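PDB 4ZXA: hydroquinone dioxygenase large subunit from Pseudomonas sp., which forms part of a two-subunit, iron(II)-dependent dioxygenase that probably opens the ring of hydroquinone between carbons 1 and 2. Local coordinates for residues V228-S233 / T246-I251. Numbering follows the deposited sequence.
Sequences VTWNPS and TTEEFI. With H8N (4-hydroxybenzonitrile), chain J.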
ATOM      1  N   VAL E 228     -16.648   7.891  11.416  1.00 25.01           N
ATOM      2  CA  VAL E 228     -15.556   6.918  11.290  1.00 22.46           C
ATOM      3  C   VAL E 228     -15.846   5.962  10.149  1.00 21.42           C
ATOM      4  O   VAL E 228     -16.996   5.794   9.752  1.00 24.12           O
ATOM      5  CB  VAL E 228     -15.362   6.084  12.582  1.00 26.03           C
ATOM      6  CG1 VAL E 228     -15.082   6.988  13.765  1.00 25.86           C
ATOM      7  CG2 VAL E 228     -16.591   5.218  12.853  1.00 17.09           C
ATOM      8  N   THR E 229     -14.807   5.331   9.622  1.00 19.65           N
ATOM      9  CA  THR E 229     -14.981   4.346   8.559  1.00 20.46           C
ATOM     10  C   THR E 229     -14.572   2.936   8.988  1.00 19.26           C
ATOM     11  O   THR E 229     -13.790   2.758   9.913  1.00 18.65           O
ATOM     12  CB  THR E 229     -14.183   4.724   7.314  1.00 18.85           C
ATOM     13  OG1 THR E 229     -12.786   4.702   7.632  1.00 26.97           O
ATOM     14  CG2 THR E 229     -14.575   6.095   6.846  1.00 24.64           C
ATOM     15  N   TRP E 230     -15.116   1.941   8.300  1.00 21.56           N
ATOM     16  CA  TRP E 230     -14.841   0.541   8.606  1.00 19.08           C
ATOM     17  C   TRP E 230     -14.932   0.261  10.104  1.00 23.40           C
ATOM     18  O   TRP E 230     -13.954  -0.167  10.747  1.00 23.38           O
ATOM     19  CB  TRP E 230     -13.498   0.149   8.037  1.00 17.16           C
ATOM     20  CG  TRP E 230     -13.375   0.501   6.577  1.00 19.81           C
ATOM     21  CD1 TRP E 230     -12.782   1.608   6.051  1.00 16.90           C
ATOM     22  CD2 TRP E 230     -13.866  -0.259   5.471  1.00 18.51           C
ATOM     23  NE1 TRP E 230     -12.857   1.583   4.679  1.00 20.51           N
ATOM     24  CE2 TRP E 230     -13.525   0.447   4.298  1.00 23.69           C
ATOM     25  CE3 TRP E 230     -14.558  -1.467   5.351  1.00 20.44           C
ATOM     26  CZ2 TRP E 230     -13.845  -0.027   3.023  1.00 23.17           C
ATOM     27  CZ3 TRP E 230     -14.877  -1.937   4.093  1.00 18.71           C
ATOM     28  CH2 TRP E 230     -14.516  -1.223   2.943  1.00 19.89           C
ATOM     29  N   ASN E 231     -16.119   0.513  10.656  1.00 19.84           N
ATOM     30  CA  ASN E 231     -16.360   0.282  12.067  1.00 23.22           C
ATOM     31  C   ASN E 231     -17.777  -0.181  12.394  1.00 20.56           C
ATOM     32  O   ASN E 231     -18.628   0.616  12.779  1.00 19.43           O
ATOM     33  CB  ASN E 231     -16.006   1.522  12.877  1.00 25.77           C
ATOM     34  CG  ASN E 231     -15.793   1.203  14.345  1.00 29.52           C
ATOM     35  OD1 ASN E 231     -15.056   0.279  14.689  1.00 24.02           O
ATOM     36  ND2 ASN E 231     -16.457   1.949  15.215  1.00 29.12           N
ATOM     37  N   PRO E 232     -18.023  -1.485  12.236  1.00 23.26           N
ATOM     38  CA  PRO E 232     -19.338  -2.053  12.547  1.00 24.81           C
ATOM     39  C   PRO E 232     -19.763  -1.641  13.954  1.00 29.22           C
ATOM     40  O   PRO E 232     -19.014  -1.872  14.909  1.00 24.72           O
ATOM     41  CB  PRO E 232     -19.096  -3.568  12.472  1.00 20.99           C
ATOM     42  CG  PRO E 232     -17.903  -3.710  11.532  1.00 20.71           C
ATOM     43  CD  PRO E 232     -17.040  -2.514  11.844  1.00 21.75           C
ATOM     44  N   SER E 233     -20.943  -1.031  14.066  1.00 26.86           N
ATOM     45  CA  SER E 233     -21.457  -0.553  15.337  1.00 23.36           C
ATOM     46  C   SER E 233     -22.925  -0.993  15.488  1.00 27.91           C
ATOM     47  O   SER E 233     -23.710  -0.884  14.539  1.00 27.90           O
ATOM     48  CB  SER E 233     -21.321   0.970  15.401  1.00 22.25           C
ATOM     49  OG  SER E 233     -21.687   1.468  16.674  1.00 26.38           O
ATOM     50  N   THR E 246     -22.135   0.118   9.257  1.00 23.82           N
ATOM     51  CA  THR E 246     -20.933   0.943   9.270  1.00 22.19           C
ATOM     52  C   THR E 246     -20.794   1.610   7.899  1.00 23.30           C
ATOM     53  O   THR E 246     -21.314   1.103   6.910  1.00 20.77           O
ATOM     54  CB  THR E 246     -19.685   0.089   9.579  1.00 21.43           C
ATOM     55  OG1 THR E 246     -18.505   0.881   9.448  1.00 21.52           O
ATOM     56  CG2 THR E 246     -19.592  -1.091   8.629  1.00 21.85           C
ATOM     57  N   THR E 247     -20.120   2.757   7.854  1.00 21.75           N
ATOM     58  CA  THR E 247     -19.923   3.486   6.616  1.00 19.69           C
ATOM     59  C   THR E 247     -18.496   3.274   6.132  1.00 22.07           C
ATOM     60  O   THR E 247     -17.547   3.537   6.858  1.00 22.13           O
ATOM     61  CB  THR E 247     -20.242   4.985   6.794  1.00 21.54           C
ATOM     62  OG1 THR E 247     -19.306   5.576   7.699  1.00 24.19           O
ATOM     63  CG2 THR E 247     -21.656   5.149   7.362  1.00 19.75           C
ATOM     64  N   GLU E 248     -18.355   2.788   4.904  1.00 20.64           N
ATOM     65  CA  GLU E 248     -17.072   2.357   4.379  1.00 21.68           C
ATOM     66  C   GLU E 248     -16.576   3.268   3.262  1.00 21.75           C
ATOM     67  O   GLU E 248     -17.300   3.580   2.313  1.00 19.35           O
ATOM     68  CB  GLU E 248     -17.159   0.912   3.862  1.00 19.68           C
ATOM     69  CG  GLU E 248     -18.152   0.028   4.593  1.00 21.08           C
ATOM     70  CD  GLU E 248     -17.737  -0.328   6.016  1.00 27.07           C
ATOM     71  OE1 GLU E 248     -17.332   0.573   6.788  1.00 24.36           O
ATOM     72  OE2 GLU E 248     -17.833  -1.527   6.368  1.00 25.80           O
ATOM     73  N   GLU E 249     -15.334   3.712   3.394  1.00 22.70           N
ATOM     74  CA  GLU E 249     -14.695   4.529   2.376  1.00 22.74           C
ATOM     75  C   GLU E 249     -13.271   4.038   2.153  1.00 21.87           C
ATOM     76  O   GLU E 249     -12.625   3.561   3.079  1.00 21.10           O
ATOM     77  CB  GLU E 249     -14.707   6.005   2.767  1.00 18.59           C
ATOM     78  CG  GLU E 249     -14.441   6.941   1.608  1.00 23.15           C
ATOM     79  CD  GLU E 249     -14.631   8.395   1.966  1.00 24.88           C
ATOM     80  OE1 GLU E 249     -15.321   8.685   2.957  1.00 21.71           O
ATOM     81  OE2 GLU E 249     -14.086   9.251   1.250  1.00 24.25           O
ATOM     82  N   PHE E 250     -12.777   4.181   0.928  1.00 20.83           N
ATOM     83  CA  PHE E 250     -11.444   3.711   0.584  1.00 19.84           C
ATOM     84  C   PHE E 250     -11.278   2.203   0.771  1.00 19.33           C
ATOM     85  O   PHE E 250     -12.057   1.414   0.247  1.00 18.41           O
ATOM     86  CB  PHE E 250     -10.393   4.466   1.402  1.00 20.16           C
ATOM     87  CG  PHE E 250      -9.004   4.359   0.852  1.00 22.27           C
ATOM     88  CD1 PHE E 250      -8.770   4.485  -0.502  1.00 19.41           C
ATOM     89  CD2 PHE E 250      -7.928   4.133   1.692  1.00 22.71           C
ATOM     90  CE1 PHE E 250      -7.492   4.387  -1.009  1.00 22.05           C
ATOM     91  CE2 PHE E 250      -6.652   4.034   1.188  1.00 20.60           C
ATOM     92  CZ  PHE E 250      -6.434   4.162  -0.161  1.00 20.19           C
ATOM     93  N   ILE E 251     -10.235   1.811   1.490  1.00 19.24           N
ATOM     94  CA  ILE E 251      -9.917   0.403   1.682  1.00 20.59           C
ATOM     95  C   ILE E 251      -9.993  -0.057   3.131  1.00 16.77           C
ATOM     96  O   ILE E 251      -9.467   0.602   4.017  1.00 19.57           O
ATOM     97  CB  ILE E 251      -8.489   0.094   1.181  1.00 25.53           C
ATOM     98  CG1 ILE E 251      -8.253   0.709  -0.196  1.00 20.98           C
ATOM     99  CG2 ILE E 251      -8.233  -1.402   1.155  1.00 21.87           C
ATOM    100  CD1 ILE E 251      -6.820   0.649  -0.644  1.00 23.79           C
TER
HETATM  101  NAA H8N J 402     -14.437  -8.732   8.157  1.00 25.61           N
HETATM  102  CAC H8N J 402     -14.771  -7.640   8.212  1.00 26.08           C
HETATM  103  CAI H8N J 402     -15.236  -6.222   8.254  1.00 22.33           C
HETATM  104  CAF H8N J 402     -16.105  -5.786   7.262  1.00 26.14           C
HETATM  105  CAD H8N J 402     -16.559  -4.470   7.263  1.00 25.04           C
HETATM  106  CAH H8N J 402     -16.121  -3.629   8.274  1.00 21.20           C
HETATM  107  OAB H8N J 402     -16.550  -2.329   8.280  1.00 24.40           O
HETATM  108  CAE H8N J 402     -15.251  -4.063   9.268  1.00 23.16           C
HETATM  109  CAG H8N J 402     -14.807  -5.376   9.260  1.00 22.78           C
HETATM  110  O   HOH W   1     -18.226   3.578  10.210  1.00 26.82           O
HETATM  111  O   HOH W   2     -11.089   4.794   5.180  1.00 19.93           O
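W230 N donates to T247 O at 3.2 Å, tying the irregular loop 228-233 to strand 241-249, with the CA atoms of P232 and T246 4.7 Å apart. A water spans the same join, donating a hydrogen bond to V228 O and accepting one from T247 N. Past it the indole takes over: W230 NE1 donates to E249 O at 2.6 Å, an oxygen lying 16° out of the indole plane, just where the chain turns its corner at F250. That bond helps set the rotation of the ring, which is held between I251 on one face and E248 on the other. The CB of E248 sits 3.4 Å from the centre of the six-membered ring of W230, almost on the normal, in a CH-pi contact; further out the bent chain brings the carboxylate over the same indole, the planes 25° apart. The hydroxyl of T246, two residues back on the same strand, steadies the carboxylate. With OG1 turned away from its own backbone N (chi1 174°), it accepts from N231 N at 2.7 Å and donates to E248 OE1 at 2.9 Å, meeting the oxygen from above the carboxylate plane. W230 N adds a weak bond to the same OE1. The other oxygen, OE2, is modelled very close to the phenol oxygen of 4-hydroxybenzonitrile, as acceptor of its hydrogen bond, but its place is doubtful. P232 CD packs against the ligand ring, 3.5 Å from CAE. R72 grips the loop through the carbonyls of T229 and W230. Together the two segments line the phenol end of the ligand pocket, probably the active site, in this cupin-type dioxygenase, whose cadmium is held by H256, N258, E262 and H303.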